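Long-range contact in hemerythrin-like domain-containing protein (Streptococcus mutans, PDB 2QKP), which is of unknown function, this chain being its C-terminal PAS-like domain, a fold that commonly serves sensing, while the whole protein also carries a hemerythrin-like family region: residues Gln98-Ala111 and Val123-Glu135. Residues are numbered along the deposited sequence; the frame is centred on the assembly and turned at random.
Sequences QSERLGKFVYVTYA and VLEYVQDIKPFFE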
loop_
_atom_site.group_PDB
_atom_site.type_symbol
_atom_site.label_atom_id
_atom_site.label_comp_id
_atom_site.label_asym_id
_atom_site.label_seq_id
_atom_site.Cartn_x
_atom_site.Cartn_y
_atom_site.Cartn_z
ATOM N N GLN A 98 8.824 -17.012 -10.223
ATOM C CA GLN A 98 9.362 -16.291 -11.363
ATOM C C GLN A 98 8.279 -16.166 -12.431
ATOM O O GLN A 98 7.567 -17.133 -12.701
ATOM C CB GLN A 98 10.526 -17.082 -11.953
ATOM C CG GLN A 98 11.821 -16.920 -11.238
ATOM C CD GLN A 98 12.571 -15.697 -11.686
ATOM O OE1 GLN A 98 13.584 -15.321 -11.085
ATOM N NE2 GLN A 98 12.083 -15.057 -12.748
ATOM N N SER A 99 8.136 -14.978 -13.011
ATOM C CA SER A 99 7.272 -14.790 -14.167
ATOM C C SER A 99 8.127 -14.292 -15.323
ATOM O O SER A 99 8.417 -13.104 -15.409
ATOM C CB SER A 99 6.160 -13.783 -13.866
ATOM O OG SER A 99 5.382 -13.540 -15.036
ATOM N N GLU A 100 8.542 -15.196 -16.202
ATOM C CA GLU A 100 9.315 -14.789 -17.380
ATOM C C GLU A 100 8.460 -13.965 -18.359
ATOM O O GLU A 100 8.969 -13.033 -18.987
ATOM C CB GLU A 100 9.967 -15.994 -18.072
ATOM C CG GLU A 100 11.074 -16.688 -17.256
ATOM C CD GLU A 100 12.348 -15.855 -17.112
ATOM O OE1 GLU A 100 12.252 -14.650 -16.783
ATOM O OE2 GLU A 100 13.456 -16.409 -17.306
ATOM N N ARG A 101 7.176 -14.319 -18.457
ATOM C CA ARG A 101 6.130 -13.551 -19.170
ATOM C C ARG A 101 6.184 -12.035 -18.903
ATOM O O ARG A 101 6.115 -11.216 -19.837
ATOM C CB ARG A 101 4.748 -14.073 -18.736
ATOM C CG ARG A 101 3.562 -13.671 -19.628
ATOM C CD ARG A 101 2.236 -14.205 -19.047
ATOM N NE ARG A 101 1.610 -13.239 -18.141
ATOM C CZ ARG A 101 0.761 -13.543 -17.157
ATOM N NH1 ARG A 101 0.259 -12.576 -16.392
ATOM N NH2 ARG A 101 0.407 -14.805 -16.928
ATOM N N LEU A 102 6.294 -11.665 -17.629
ATOM C CA LEU A 102 6.188 -10.276 -17.230
ATOM C C LEU A 102 7.536 -9.640 -16.923
ATOM O O LEU A 102 7.605 -8.439 -16.655
ATOM C CB LEU A 102 5.242 -10.150 -16.021
ATOM C CG LEU A 102 3.725 -9.962 -16.212
ATOM C CD1 LEU A 102 3.220 -10.168 -17.646
ATOM C CD2 LEU A 102 2.984 -10.849 -15.241
ATOM N N GLY A 103 8.594 -10.449 -16.960
ATOM C CA GLY A 103 9.927 -10.014 -16.541
ATOM C C GLY A 103 9.947 -9.627 -15.069
ATOM O O GLY A 103 10.642 -8.689 -14.672
ATOM N N LYS A 104 9.182 -10.360 -14.266
ATOM C CA LYS A 104 8.984 -10.026 -12.853
ATOM C C LYS A 104 9.286 -11.244 -12.013
ATOM O O LYS A 104 9.099 -12.390 -12.456
ATOM C CB LYS A 104 7.534 -9.590 -12.585
ATOM C CG LYS A 104 7.207 -8.173 -13.055
ATOM C CD LYS A 104 5.754 -7.783 -12.848
ATOM C CE LYS A 104 5.533 -6.388 -13.413
ATOM N NZ LYS A 104 4.210 -5.808 -13.066
ATOM N N PHE A 105 9.756 -11.004 -10.797
ATOM C CA PHE A 105 9.765 -12.030 -9.792
ATOM C C PHE A 105 8.692 -11.617 -8.801
ATOM O O PHE A 105 8.807 -10.586 -8.164
ATOM C CB PHE A 105 11.108 -12.160 -9.097
ATOM C CG PHE A 105 11.216 -13.401 -8.306
ATOM C CD1 PHE A 105 11.641 -14.586 -8.905
ATOM C CD2 PHE A 105 10.801 -13.438 -6.994
ATOM C CE1 PHE A 105 11.715 -15.756 -8.170
ATOM C CE2 PHE A 105 10.884 -14.623 -6.252
ATOM C CZ PHE A 105 11.326 -15.758 -6.826
ATOM N N VAL A 106 7.655 -12.435 -8.691
ATOM C CA VAL A 106 6.428 -12.011 -8.030
ATOM C C VAL A 106 6.404 -12.481 -6.585
ATOM O O VAL A 106 6.692 -13.650 -6.301
ATOM C CB VAL A 106 5.202 -12.587 -8.799
ATOM C CG1 VAL A 106 3.866 -12.167 -8.132
ATOM C CG2 VAL A 106 5.228 -12.130 -10.279
ATOM N N TYR A 107 6.061 -11.575 -5.664
ATOM C CA TYR A 107 5.889 -11.946 -4.262
ATOM C C TYR A 107 4.454 -11.609 -3.868
ATOM O O TYR A 107 4.018 -10.459 -4.034
ATOM C CB TYR A 107 6.843 -11.098 -3.409
ATOM C CG TYR A 107 6.868 -11.479 -1.943
ATOM C CD1 TYR A 107 7.667 -12.526 -1.495
ATOM C CD2 TYR A 107 6.129 -10.767 -0.993
ATOM C CE1 TYR A 107 7.716 -12.875 -0.147
ATOM C CE2 TYR A 107 6.158 -11.126 0.367
ATOM C CZ TYR A 107 6.971 -12.167 0.779
ATOM O OH TYR A 107 7.051 -12.511 2.123
ATOM N N VAL A 108 3.728 -12.612 -3.365
ATOM C CA VAL A 108 2.288 -12.512 -3.136
ATOM C C VAL A 108 2.049 -12.606 -1.650
ATOM O O VAL A 108 2.618 -13.460 -0.973
ATOM C CB VAL A 108 1.520 -13.679 -3.838
ATOM C CG1 VAL A 108 0.032 -13.542 -3.634
ATOM C CG2 VAL A 108 1.821 -13.718 -5.320
ATOM N N THR A 109 1.209 -11.720 -1.134
ATOM C CA THR A 109 0.804 -11.860 0.264
ATOM C C THR A 109 -0.706 -11.846 0.382
ATOM O O THR A 109 -1.370 -10.998 -0.209
ATOM C CB THR A 109 1.326 -10.690 1.114
ATOM O OG1 THR A 109 2.744 -10.619 1.014
ATOM C CG2 THR A 109 0.898 -10.841 2.576
ATOM N N TYR A 110 -1.238 -12.793 1.156
ATOM C CA TYR A 110 -2.628 -12.763 1.599
ATOM C C TYR A 110 -2.609 -12.455 3.068
ATOM O O TYR A 110 -1.959 -13.186 3.850
ATOM C CB TYR A 110 -3.263 -14.143 1.447
ATOM C CG TYR A 110 -3.450 -14.587 0.033
ATOM C CD1 TYR A 110 -4.656 -14.330 -0.624
ATOM C CD2 TYR A 110 -2.455 -15.288 -0.634
ATOM C CE1 TYR A 110 -4.871 -14.746 -1.948
ATOM C CE2 TYR A 110 -2.657 -15.718 -1.988
ATOM C CZ TYR A 110 -3.873 -15.432 -2.617
ATOM O OH TYR A 110 -4.165 -15.837 -3.924
ATOM N N ALA A 111 -3.306 -11.389 3.471
ATOM C CA ALA A 111 -3.273 -10.939 4.840
ATOM C C ALA A 111 -4.649 -10.846 5.452
ATOM O O ALA A 111 -5.581 -10.435 4.781
ATOM C CB ALA A 111 -2.568 -9.561 4.908
ATOM N N VAL A 123 -10.052 -10.339 3.685
ATOM C CA VAL A 123 -8.687 -10.721 3.297
ATOM C C VAL A 123 -8.140 -9.719 2.286
ATOM O O VAL A 123 -8.810 -9.410 1.300
ATOM C CB VAL A 123 -8.670 -12.111 2.708
ATOM C CG1 VAL A 123 -7.307 -12.424 2.106
ATOM C CG2 VAL A 123 -8.993 -13.146 3.817
ATOM N N LEU A 124 -6.929 -9.227 2.562
ATOM C CA LEU A 124 -6.230 -8.276 1.690
ATOM C C LEU A 124 -5.153 -9.047 0.931
ATOM O O LEU A 124 -4.292 -9.660 1.568
ATOM C CB LEU A 124 -5.603 -7.171 2.563
ATOM C CG LEU A 124 -4.577 -6.232 1.926
ATOM C CD1 LEU A 124 -5.233 -5.457 0.790
ATOM C CD2 LEU A 124 -4.014 -5.304 2.963
ATOM N N GLU A 125 -5.186 -9.020 -0.406
ATOM C CA GLU A 125 -4.122 -9.625 -1.211
ATOM C C GLU A 125 -3.319 -8.515 -1.879
ATOM O O GLU A 125 -3.903 -7.582 -2.447
ATOM C CB GLU A 125 -4.707 -10.569 -2.270
ATOM C CG GLU A 125 -3.634 -11.225 -3.165
ATOM C CD GLU A 125 -4.199 -12.195 -4.199
ATOM O OE1 GLU A 125 -5.438 -12.382 -4.256
ATOM O OE2 GLU A 125 -3.383 -12.777 -4.938
ATOM N N TYR A 126 -1.996 -8.581 -1.773
ATOM C CA TYR A 126 -1.159 -7.625 -2.477
ATOM C C TYR A 126 0.028 -8.322 -3.127
ATOM O O TYR A 126 0.660 -9.256 -2.544
ATOM C CB TYR A 126 -0.741 -6.449 -1.571
ATOM C CG TYR A 126 -0.148 -6.788 -0.213
ATOM C CD1 TYR A 126 1.239 -6.850 -0.041
ATOM C CD2 TYR A 126 -0.964 -7.011 0.903
ATOM C CE1 TYR A 126 1.790 -7.116 1.198
ATOM C CE2 TYR A 126 -0.428 -7.282 2.153
ATOM C CZ TYR A 126 0.962 -7.324 2.283
ATOM O OH TYR A 126 1.526 -7.614 3.500
ATOM N N VAL A 127 0.283 -7.906 -4.361
ATOM C CA VAL A 127 1.269 -8.551 -5.205
ATOM C C VAL A 127 2.337 -7.511 -5.561
ATOM O O VAL A 127 2.011 -6.398 -5.990
ATOM C CB VAL A 127 0.617 -9.081 -6.508
ATOM C CG1 VAL A 127 1.636 -9.725 -7.358
ATOM C CG2 VAL A 127 -0.557 -10.051 -6.218
ATOM N N GLN A 128 3.604 -7.900 -5.418
ATOM C CA GLN A 128 4.702 -6.976 -5.712
ATOM C C GLN A 128 5.740 -7.626 -6.614
ATOM O O GLN A 128 6.006 -8.821 -6.519
ATOM C CB GLN A 128 5.376 -6.552 -4.422
ATOM C CG GLN A 128 6.363 -5.335 -4.574
ATOM C CD GLN A 128 6.865 -4.862 -3.220
ATOM O OE1 GLN A 128 6.626 -5.513 -2.191
ATOM N NE2 GLN A 128 7.565 -3.741 -3.208
ATOM N N ASP A 129 6.346 -6.823 -7.483
ATOM C CA ASP A 129 7.500 -7.316 -8.217
ATOM C C ASP A 129 8.744 -7.001 -7.368
ATOM O O ASP A 129 9.038 -5.836 -7.030
ATOM C CB ASP A 129 7.570 -6.680 -9.608
ATOM C CG ASP A 129 8.869 -7.002 -10.333
ATOM O OD1 ASP A 129 9.435 -8.108 -10.128
ATOM O OD2 ASP A 129 9.328 -6.108 -11.096
ATOM N N ILE A 130 9.471 -8.052 -7.011
ATOM C CA ILE A 130 10.645 -7.868 -6.166
ATOM C C ILE A 130 11.966 -8.047 -6.922
ATOM O O ILE A 130 13.052 -7.874 -6.341
ATOM C CB ILE A 130 10.607 -8.737 -4.894
ATOM C CG1 ILE A 130 10.503 -10.228 -5.236
ATOM C CG2 ILE A 130 9.410 -8.360 -4.044
ATOM C CD1 ILE A 130 10.813 -11.160 -4.086
ATOM N N LYS A 131 11.874 -8.351 -8.214
ATOM C CA LYS A 131 13.076 -8.502 -9.052
ATOM C C LYS A 131 14.033 -7.301 -8.964
ATOM O O LYS A 131 15.252 -7.514 -8.856
ATOM C CB LYS A 131 12.719 -8.809 -10.516
ATOM C CG LYS A 131 13.972 -9.078 -11.410
ATOM C CD LYS A 131 13.582 -9.499 -12.800
ATOM C CE LYS A 131 14.634 -10.445 -13.375
ATOM N NZ LYS A 131 14.487 -11.839 -12.819
ATOM N N PRO A 132 13.506 -6.049 -9.005
ATOM C CA PRO A 132 14.369 -4.862 -8.881
ATOM C C PRO A 132 15.250 -4.839 -7.640
ATOM O O PRO A 132 16.349 -4.276 -7.698
ATOM C CB PRO A 132 13.359 -3.705 -8.851
ATOM C CG PRO A 132 12.224 -4.214 -9.674
ATOM C CD PRO A 132 12.101 -5.640 -9.214
ATOM N N PHE A 133 14.803 -5.462 -6.549
ATOM C CA PHE A 133 15.546 -5.435 -5.284
ATOM C C PHE A 133 16.767 -6.344 -5.296
ATOM O O PHE A 133 17.685 -6.155 -4.493
ATOM C CB PHE A 133 14.663 -5.821 -4.097
ATOM C CG PHE A 133 13.460 -4.934 -3.918
ATOM C CD1 PHE A 133 13.580 -3.553 -4.012
ATOM C CD2 PHE A 133 12.219 -5.471 -3.645
ATOM C CE1 PHE A 133 12.484 -2.735 -3.861
ATOM C CE2 PHE A 133 11.123 -4.638 -3.472
ATOM C CZ PHE A 133 11.264 -3.275 -3.585
ATOM N N PHE A 134 16.768 -7.333 -6.188
ATOM C CA PHE A 134 17.884 -8.295 -6.275
ATOM C C PHE A 134 19.209 -7.633 -6.719
ATOM O O PHE A 134 20.288 -8.199 -6.522
ATOM C CB PHE A 134 17.528 -9.488 -7.190
ATOM C CG PHE A 134 16.337 -10.316 -6.719
ATOM C CD1 PHE A 134 15.574 -11.040 -7.643
ATOM C CD2 PHE A 134 15.984 -10.380 -5.373
ATOM C CE1 PHE A 134 14.473 -11.824 -7.223
ATOM C CE2 PHE A 134 14.894 -11.150 -4.941
ATOM C CZ PHE A 134 14.141 -11.879 -5.868
ATOM N N GLU A 135 19.111 -6.438 -7.298
ATOM C CA GLU A 135 20.274 -5.652 -7.747
ATOM C C GLU A 135 21.000 -5.002 -6.568
ATOM O O GLU A 135 22.226 -4.780 -6.611
ATOM C CB GLU A 135 19.819 -4.578 -8.734
ATOM C CG GLU A 135 19.418 -5.098 -10.137
ATOM C CD GLU A 135 18.897 -6.542 -10.146
ATOM O OE1 GLU A 135 17.860 -6.818 -9.502
ATOM O OE2 GLU A 135 19.533 -7.403 -10.801
HETATM O O HOH W 1 12.259 -12.796 -14.135
HETATM O O HOH W 2 11.207 -6.551 -13.080
HETATM O O HOH W 3 3.222 -9.106 -1.469
HETATM O O HOH W 4 4.123 -8.810 3.469
HETATM O O HOH W 5 -4.782 -14.764 -6.091
#
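The last two strands of the PAS-fold antiparallel sheet, 104-114 and 120-129, pair here as a beta hairpin, from Ala111 with Leu124 to Val106 with Asp129. Reciprocal N-H...O bonds join Tyr107 with Gln128, Thr109 with Tyr126 and Ala111 with Leu124. On the face with Val106 and Val108, Val106 CG1 presses on Val127 CG1 at 3.4 Å, tighter than usual for two methyls. Farther along that face, Glu125 runs alongside Tyr110 and points the same way. Glu125 CG lies over one face of the Tyr110 ring, 4.2 Å from its centroid, a CH-pi contact. This CG stands anti to the backbone N (chi1 179°) and the chain runs on extended, so the carboxylate reaches the phenol end. There a water joins Tyr110 OH and Glu125 OE2. Helix 72-86 also packs on Tyr110, through Val81 and Leu85.

The other face carries Thr109 and Tyr126. Thr109 CB sits 3.7 Å from the centroid of the Tyr126 ring, over its face, a CH-pi contact. With Tyr126 CG between its own backbone N and carbonyl carbon (chi1 50°), the ring lies alongside Thr109. Gln128 points to this face too and hydrogen-bonds Gln128 of the second subunit, so the sheet surface also serves the dimer.

Just beyond the end of strand 120-129, Ile130 N still donates to Phe105 O. Ile130 CG1 meets the edge of the Phe105 ring, and Phe134 turns its own edge to the Phe105 face in a T-shaped stack, planes 65° apart. Asp129 forms an Asx turn with Lys131 here. Asp129 OD1 accepts from Lys131 N at 3.1 Å and, from the opposite face of the carboxylate, from Phe105 N at 3.0 Å.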